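Local coordinates for magnesium and cobalt efflux protein CorC (Neisseria meningitidis, PDB 2PLI) that probably takes part in the transport of magnesium and cobalt ions, and is represented here by its C-terminal transporter-associated domain, at residues A[10-15]-A[24-29]; A[48-53]-A[65-70]. One frame throughout, in Å; residues are numbered along the deposited sequence.

Interaction 1: residues A[10-15]-A[24-29]. With ZN (zinc ion), chain S; ZN (zinc ion), chain G; ZN (zinc ion), chain U.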
loop_
_atom_site.group_PDB
_atom_site.type_symbol
_atom_site.label_atom_id
_atom_site.label_comp_id
_atom_site.label_asym_id
_atom_site.label_seq_id
_atom_site.Cartn_x
_atom_site.Cartn_y
_atom_site.Cartn_z
ATOM N N ASP A 10 8.238 -2.093 -0.857
ATOM C CA ASP A 10 7.035 -2.310 -1.663
ATOM C C ASP A 10 6.647 -3.795 -1.615
ATOM O O ASP A 10 7.469 -4.644 -1.999
ATOM C CB ASP A 10 7.326 -2.004 -3.154
ATOM C CG ASP A 10 7.802 -0.580 -3.436
ATOM O OD1 ASP A 10 7.864 0.251 -2.526
ATOM O OD2 ASP A 10 8.156 -0.305 -4.613
ATOM N N ASN A 11 5.403 -4.131 -1.255
ATOM C CA ASN A 11 5.014 -5.537 -1.401
ATOM C C ASN A 11 4.860 -5.885 -2.882
ATOM O O ASN A 11 4.999 -7.016 -3.244
ATOM C CB ASN A 11 3.780 -5.939 -0.619
ATOM C CG ASN A 11 2.616 -5.037 -0.786
ATOM O OD1 ASN A 11 2.487 -4.288 -1.769
ATOM N ND2 ASN A 11 1.700 -5.078 0.237
ATOM N N ILE A 12 4.541 -4.881 -3.700
ATOM C CA ILE A 12 4.465 -5.023 -5.157
ATOM C C ILE A 12 5.446 -4.033 -5.732
ATOM O O ILE A 12 5.142 -2.838 -5.764
ATOM C CB ILE A 12 3.045 -4.735 -5.722
ATOM C CG1 ILE A 12 1.971 -5.595 -5.058
ATOM C CG2 ILE A 12 3.013 -4.938 -7.247
ATOM C CD1 ILE A 12 0.544 -5.271 -5.476
ATOM N N HIS A 13 6.611 -4.514 -6.154
ATOM C CA HIS A 13 7.738 -3.640 -6.485
ATOM C C HIS A 13 7.988 -3.654 -7.955
ATOM O O HIS A 13 8.266 -4.695 -8.506
ATOM C CB HIS A 13 8.968 -4.141 -5.789
ATOM C CG HIS A 13 10.149 -3.284 -6.027
ATOM N ND1 HIS A 13 10.152 -1.935 -5.719
ATOM C CD2 HIS A 13 11.362 -3.573 -6.537
ATOM C CE1 HIS A 13 11.321 -1.425 -6.078
ATOM N NE2 HIS A 13 12.064 -2.402 -6.574
ATOM N N ALA A 14 7.898 -2.516 -8.608
ATOM C CA ALA A 14 8.173 -2.494 -10.030
ATOM C C ALA A 14 9.680 -2.525 -10.232
ATOM O O ALA A 14 10.350 -1.551 -9.899
ATOM C CB ALA A 14 7.583 -1.243 -10.677
ATOM N N VAL A 15 10.190 -3.590 -10.826
ATOM C CA VAL A 15 11.600 -3.690 -11.123
ATOM C C VAL A 15 11.939 -2.939 -12.402
ATOM O O VAL A 15 13.105 -2.541 -12.632
ATOM C CB VAL A 15 12.073 -5.155 -11.187
ATOM C CG1 VAL A 15 11.849 -5.854 -9.840
ATOM C CG2 VAL A 15 11.390 -5.920 -12.268
ATOM N N ALA A 24 4.737 -12.819 -1.691
ATOM C CA ALA A 24 3.616 -13.748 -1.717
ATOM C C ALA A 24 2.499 -13.469 -0.713
ATOM O O ALA A 24 1.355 -13.908 -0.924
ATOM C CB ALA A 24 4.120 -15.184 -1.544
ATOM N N ALA A 25 2.863 -12.829 0.382
ATOM C CA ALA A 25 1.916 -12.528 1.444
ATOM C C ALA A 25 1.005 -11.323 1.141
ATOM O O ALA A 25 0.046 -11.062 1.901
ATOM C CB ALA A 25 2.682 -12.342 2.722
ATOM N N THR A 26 1.205 -10.693 -0.025
ATOM C CA THR A 26 0.379 -9.548 -0.459
ATOM C C THR A 26 -1.095 -10.002 -0.572
ATOM O O THR A 26 -1.397 -11.037 -1.150
ATOM C CB THR A 26 0.836 -8.984 -1.786
ATOM O OG1 THR A 26 2.211 -8.603 -1.713
ATOM C CG2 THR A 26 -0.032 -7.778 -2.158
ATOM N N GLU A 27 -1.988 -9.238 0.034
ATOM C CA GLU A 27 -3.391 -9.599 0.054
ATOM C C GLU A 27 -3.992 -9.434 -1.321
ATOM O O GLU A 27 -3.700 -8.467 -2.064
ATOM C CB GLU A 27 -4.107 -8.764 1.128
ATOM C CG GLU A 27 -3.623 -9.159 2.516
ATOM C CD GLU A 27 -3.924 -8.151 3.613
ATOM O OE1 GLU A 27 -5.081 -7.742 3.793
ATOM O OE2 GLU A 27 -3.014 -7.712 4.390
ATOM N N ILE A 28 -4.862 -10.428 -1.602
ATOM C CA ILE A 28 -5.472 -10.426 -2.939
ATOM C C ILE A 28 -6.155 -9.104 -3.259
ATOM O O ILE A 28 -6.054 -8.622 -4.376
ATOM C CB ILE A 28 -6.444 -11.637 -3.088
ATOM C CG1 ILE A 28 -5.669 -12.950 -3.068
ATOM C CG2 ILE A 28 -7.241 -11.501 -4.391
ATOM C CD1 ILE A 28 -6.605 -14.207 -3.097
ATOM N N GLU A 29 -6.799 -8.464 -2.268
ATOM C CA GLU A 29 -7.451 -7.184 -2.532
ATOM C C GLU A 29 -6.480 -6.086 -2.920
ATOM O O GLU A 29 -6.798 -5.230 -3.721
ATOM C CB GLU A 29 -8.264 -6.717 -1.338
ATOM C CG GLU A 29 -9.330 -7.690 -0.924
ATOM C CD GLU A 29 -8.909 -8.687 0.107
ATOM O OE1 GLU A 29 -7.721 -8.987 0.293
ATOM O OE2 GLU A 29 -9.821 -9.191 0.784
HETATM ZN ZN ZN S . 8.376 2.062 -3.381
HETATM ZN ZN ZN G . 14.031 -2.340 -7.055
HETATM ZN ZN ZN U . -3.351 -6.300 5.725
HETATM O O HOH W 1 14.773 -1.762 -5.225
HETATM O O HOH W 2 14.423 -4.094 -8.044
#

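Interaction 2: residues A[48-53]-A[65-70]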
loop_
_atom_site.group_PDB
_atom_site.type_symbol
_atom_site.label_atom_id
_atom_site.label_comp_id
_atom_site.label_asym_id
_atom_site.label_seq_id
_atom_site.Cartn_x
_atom_site.Cartn_y
_atom_site.Cartn_z
ATOM N N GLY A 48 0.133 -15.453 -3.028
ATOM C CA GLY A 48 0.809 -16.755 -2.926
ATOM C C GLY A 48 -0.204 -17.888 -2.800
ATOM O O GLY A 48 -0.084 -18.950 -3.427
ATOM N N GLY A 49 -1.214 -17.681 -1.949
ATOM C CA GLY A 49 -2.309 -18.632 -1.811
ATOM C C GLY A 49 -3.058 -18.885 -3.094
ATOM O O GLY A 49 -3.423 -20.042 -3.394
ATOM N N LEU A 50 -3.299 -17.829 -3.862
ATOM C CA LEU A 50 -3.973 -17.954 -5.122
ATOM C C LEU A 50 -3.144 -18.724 -6.154
ATOM O O LEU A 50 -3.664 -19.576 -6.877
ATOM C CB LEU A 50 -4.350 -16.572 -5.633
ATOM C CG LEU A 50 -5.330 -16.542 -6.783
ATOM C CD1 LEU A 50 -6.733 -16.988 -6.368
ATOM C CD2 LEU A 50 -5.413 -15.144 -7.311
ATOM N N VAL A 51 -1.847 -18.439 -6.209
ATOM C CA VAL A 51 -0.937 -19.206 -7.074
ATOM C C VAL A 51 -0.949 -20.670 -6.708
ATOM O O VAL A 51 -1.009 -21.526 -7.570
ATOM C CB VAL A 51 0.451 -18.622 -7.033
ATOM C CG1 VAL A 51 1.444 -19.550 -7.665
ATOM C CG2 VAL A 51 0.434 -17.235 -7.770
ATOM N N ILE A 52 -0.872 -20.981 -5.427
ATOM C CA ILE A 52 -0.876 -22.378 -4.972
ATOM C C ILE A 52 -2.208 -23.040 -5.364
ATOM O O ILE A 52 -2.218 -24.208 -5.795
ATOM C CB ILE A 52 -0.604 -22.436 -3.468
ATOM C CG1 ILE A 52 0.850 -22.061 -3.133
ATOM C CG2 ILE A 52 -0.897 -23.812 -2.903
ATOM C CD1 ILE A 52 1.123 -21.840 -1.653
ATOM N N GLN A 53 -3.313 -22.328 -5.204
ATOM C CA GLN A 53 -4.648 -22.826 -5.625
ATOM C C GLN A 53 -4.670 -23.176 -7.103
ATOM O O GLN A 53 -5.143 -24.243 -7.476
ATOM C CB GLN A 53 -5.756 -21.831 -5.288
ATOM C CG GLN A 53 -7.162 -22.083 -5.947
ATOM C CD GLN A 53 -8.053 -20.835 -5.876
ATOM O OE1 GLN A 53 -8.298 -20.307 -4.787
ATOM N NE2 GLN A 53 -8.446 -20.294 -7.044
ATOM N N VAL A 65 2.316 -19.607 -13.691
ATOM C CA VAL A 65 0.884 -19.721 -13.843
ATOM C C VAL A 65 0.278 -18.436 -14.392
ATOM O O VAL A 65 0.641 -17.334 -13.980
ATOM C CB VAL A 65 0.204 -20.240 -12.526
ATOM C CG1 VAL A 65 0.354 -19.241 -11.455
ATOM C CG2 VAL A 65 -1.231 -20.645 -12.777
ATOM N N LEU A 66 -0.621 -18.585 -15.362
ATOM C CA LEU A 66 -1.407 -17.459 -15.870
ATOM C C LEU A 66 -2.730 -17.363 -15.125
ATOM O O LEU A 66 -3.503 -18.331 -15.089
ATOM C CB LEU A 66 -1.714 -17.635 -17.373
ATOM C CG LEU A 66 -0.552 -17.809 -18.341
ATOM C CD1 LEU A 66 -0.975 -17.384 -19.765
ATOM C CD2 LEU A 66 0.667 -17.057 -17.892
ATOM N N ILE A 67 -3.007 -16.202 -14.544
ATOM C CA ILE A 67 -4.280 -15.992 -13.860
ATOM C C ILE A 67 -4.827 -14.669 -14.361
ATOM O O ILE A 67 -4.238 -13.611 -14.145
ATOM C CB ILE A 67 -4.142 -15.915 -12.329
ATOM C CG1 ILE A 67 -3.161 -16.970 -11.794
ATOM C CG2 ILE A 67 -5.540 -16.006 -11.686
ATOM C CD1 ILE A 67 -2.911 -16.876 -10.263
ATOM N N GLY A 68 -5.952 -14.725 -15.057
ATOM C CA GLY A 68 -6.442 -13.518 -15.679
ATOM C C GLY A 68 -5.380 -13.066 -16.667
ATOM O O GLY A 68 -4.809 -13.885 -17.419
ATOM N N GLY A 69 -5.095 -11.780 -16.674
ATOM C CA GLY A 69 -4.179 -11.238 -17.669
ATOM C C GLY A 69 -2.759 -11.088 -17.150
ATOM O O GLY A 69 -1.988 -10.329 -17.723
ATOM N N LEU A 70 -2.435 -11.791 -16.071
ATOM C CA LEU A 70 -1.113 -11.713 -15.455
ATOM C C LEU A 70 -0.453 -13.090 -15.422
ATOM O O LEU A 70 -1.110 -14.091 -15.116
ATOM C CB LEU A 70 -1.184 -11.188 -14.023
ATOM C CG LEU A 70 -1.644 -9.754 -13.801
ATOM C CD1 LEU A 70 -1.613 -9.425 -12.303
ATOM C CD2 LEU A 70 -0.825 -8.759 -14.613
#

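Interaction 1: residues A[10-15]-A[24-29]
The flat carboxamide of Asn-11 stands beside Thr-26, but the closest touch is at its root: Asn-11 CB lies 3.3 Å from Thr-26 OG1, while Thr-26 CG2 comes to 4.0 Å from Asn-11 ND2. The imidazole of His-13 is used along its rim. Its ND1 gives a nearly straight hydrogen bond (172°) of 2.8 Å to Asp-10 OD2, which lies in the ring plane but is itself approached from well above the carboxylate plane. At the far edge, NE2 binds the zinc ion of chain G at 2.0 Å, together with two waters. The ring is thus fixed in rotation from two edges. Thr-26 points its CB at Asn-11, and the two side chains cross at about a right angle; the hydroxyl donates to the carbonyl O of His-23, so its polar end is satisfied by a residue just ahead of the 24-29 segment. With OG1 beside its backbone N (chi1 -57°), Thr-26 leaves CG2 to pack against Ile-12 CG1 at 4.1 Å, and Ile-31 and Phe-34 of helix 28-35 extend this apolar patch. The fold is a five-stranded antiparallel sheet, with strand 12-14 at one margin next to strand 19-23; Thr-26 sits in the link from that pair to helix 28-35, just before its N-cap residue Glu-27. Metal sites flank the contact. Asp-10 OD1 binds the zinc ion of chain S at 2.1 Å, and Glu-27 OE2 that of chain U at 2.0 Å. Asp-10, His-13 and Glu-27 of neighbouring subunits share in these sites, so the zinc ions join copies of the protein.

Interaction 2: residues A[48-53]-A[65-70]
Ile-67 pushes its terminal methyl into the shallow groove between two helical neighbours: CD1 lies 4.2 Å from Leu-50 CD2 and equally 4.2 Å from Val-51 CG2. Its first torsion (chi1 -42°) sets CG1 anti to the carbonyl carbon, and the extended chain beyond carries CD1 to the helix. Val-51 is the bump in the other direction. Its two methyls straddle Val-65 CG1, with CG1 at 4.0 Å and CG2 at 4.2 Å, and Val-51 CG2, touching Ile-67 CD1 as well, sits between the two strand side chains. Val-65 CG1, the methyl straddled, stands between its own backbone N and carbonyl carbon (chi1 66°). Val-65 and Ile-67, two residues apart on strand 64-67, both aim at the helix, while Leu-66 between them projects the other way, as alternation along a strand requires. This is helix-on-sheet packing at the margin of the antiparallel sheet: the axes of helix 48-53 and strand 65-67 pass 9.6 Å apart, at 110° between their directions. Beyond Ile-67 a type II' turn with Gly-68 and Gly-69 at its corners forms a two-residue beta hairpin into strand 70-77, closed by Ile-67 N to Leu-70 O at 2.9 Å and by the return bond. Gly-68 takes the positive phi that suits the first corner of such a turn. Glu-54 and Leu-55 carry the helix face on past Val-65, Leu-82 and Leu-85 of strand 82-89 pack on Val-51, and Tyr-39 lies against Leu-50.

From the N terminus, strand 12-14 turns into strand 19-23, and interaction 1 closes this hairpin where the chain leaves for helix 28-35. The chain then passes through a loop to helix 47-55, whose 48-53 segment meets strand 64-67 in interaction 2, closing a second loop of eleven residues. The two contacts follow in series, neither nested nor crossed, on opposite sides of the chain's centre. They attach the outermost strands of the sheet, 12-14 and 64-67, to the link before the first helix and to the second helix. They touch directly through Ala-24 O and Gly-48 N, a probable hydrogen bond, and by Ile-28 CD1 packing on Leu-50.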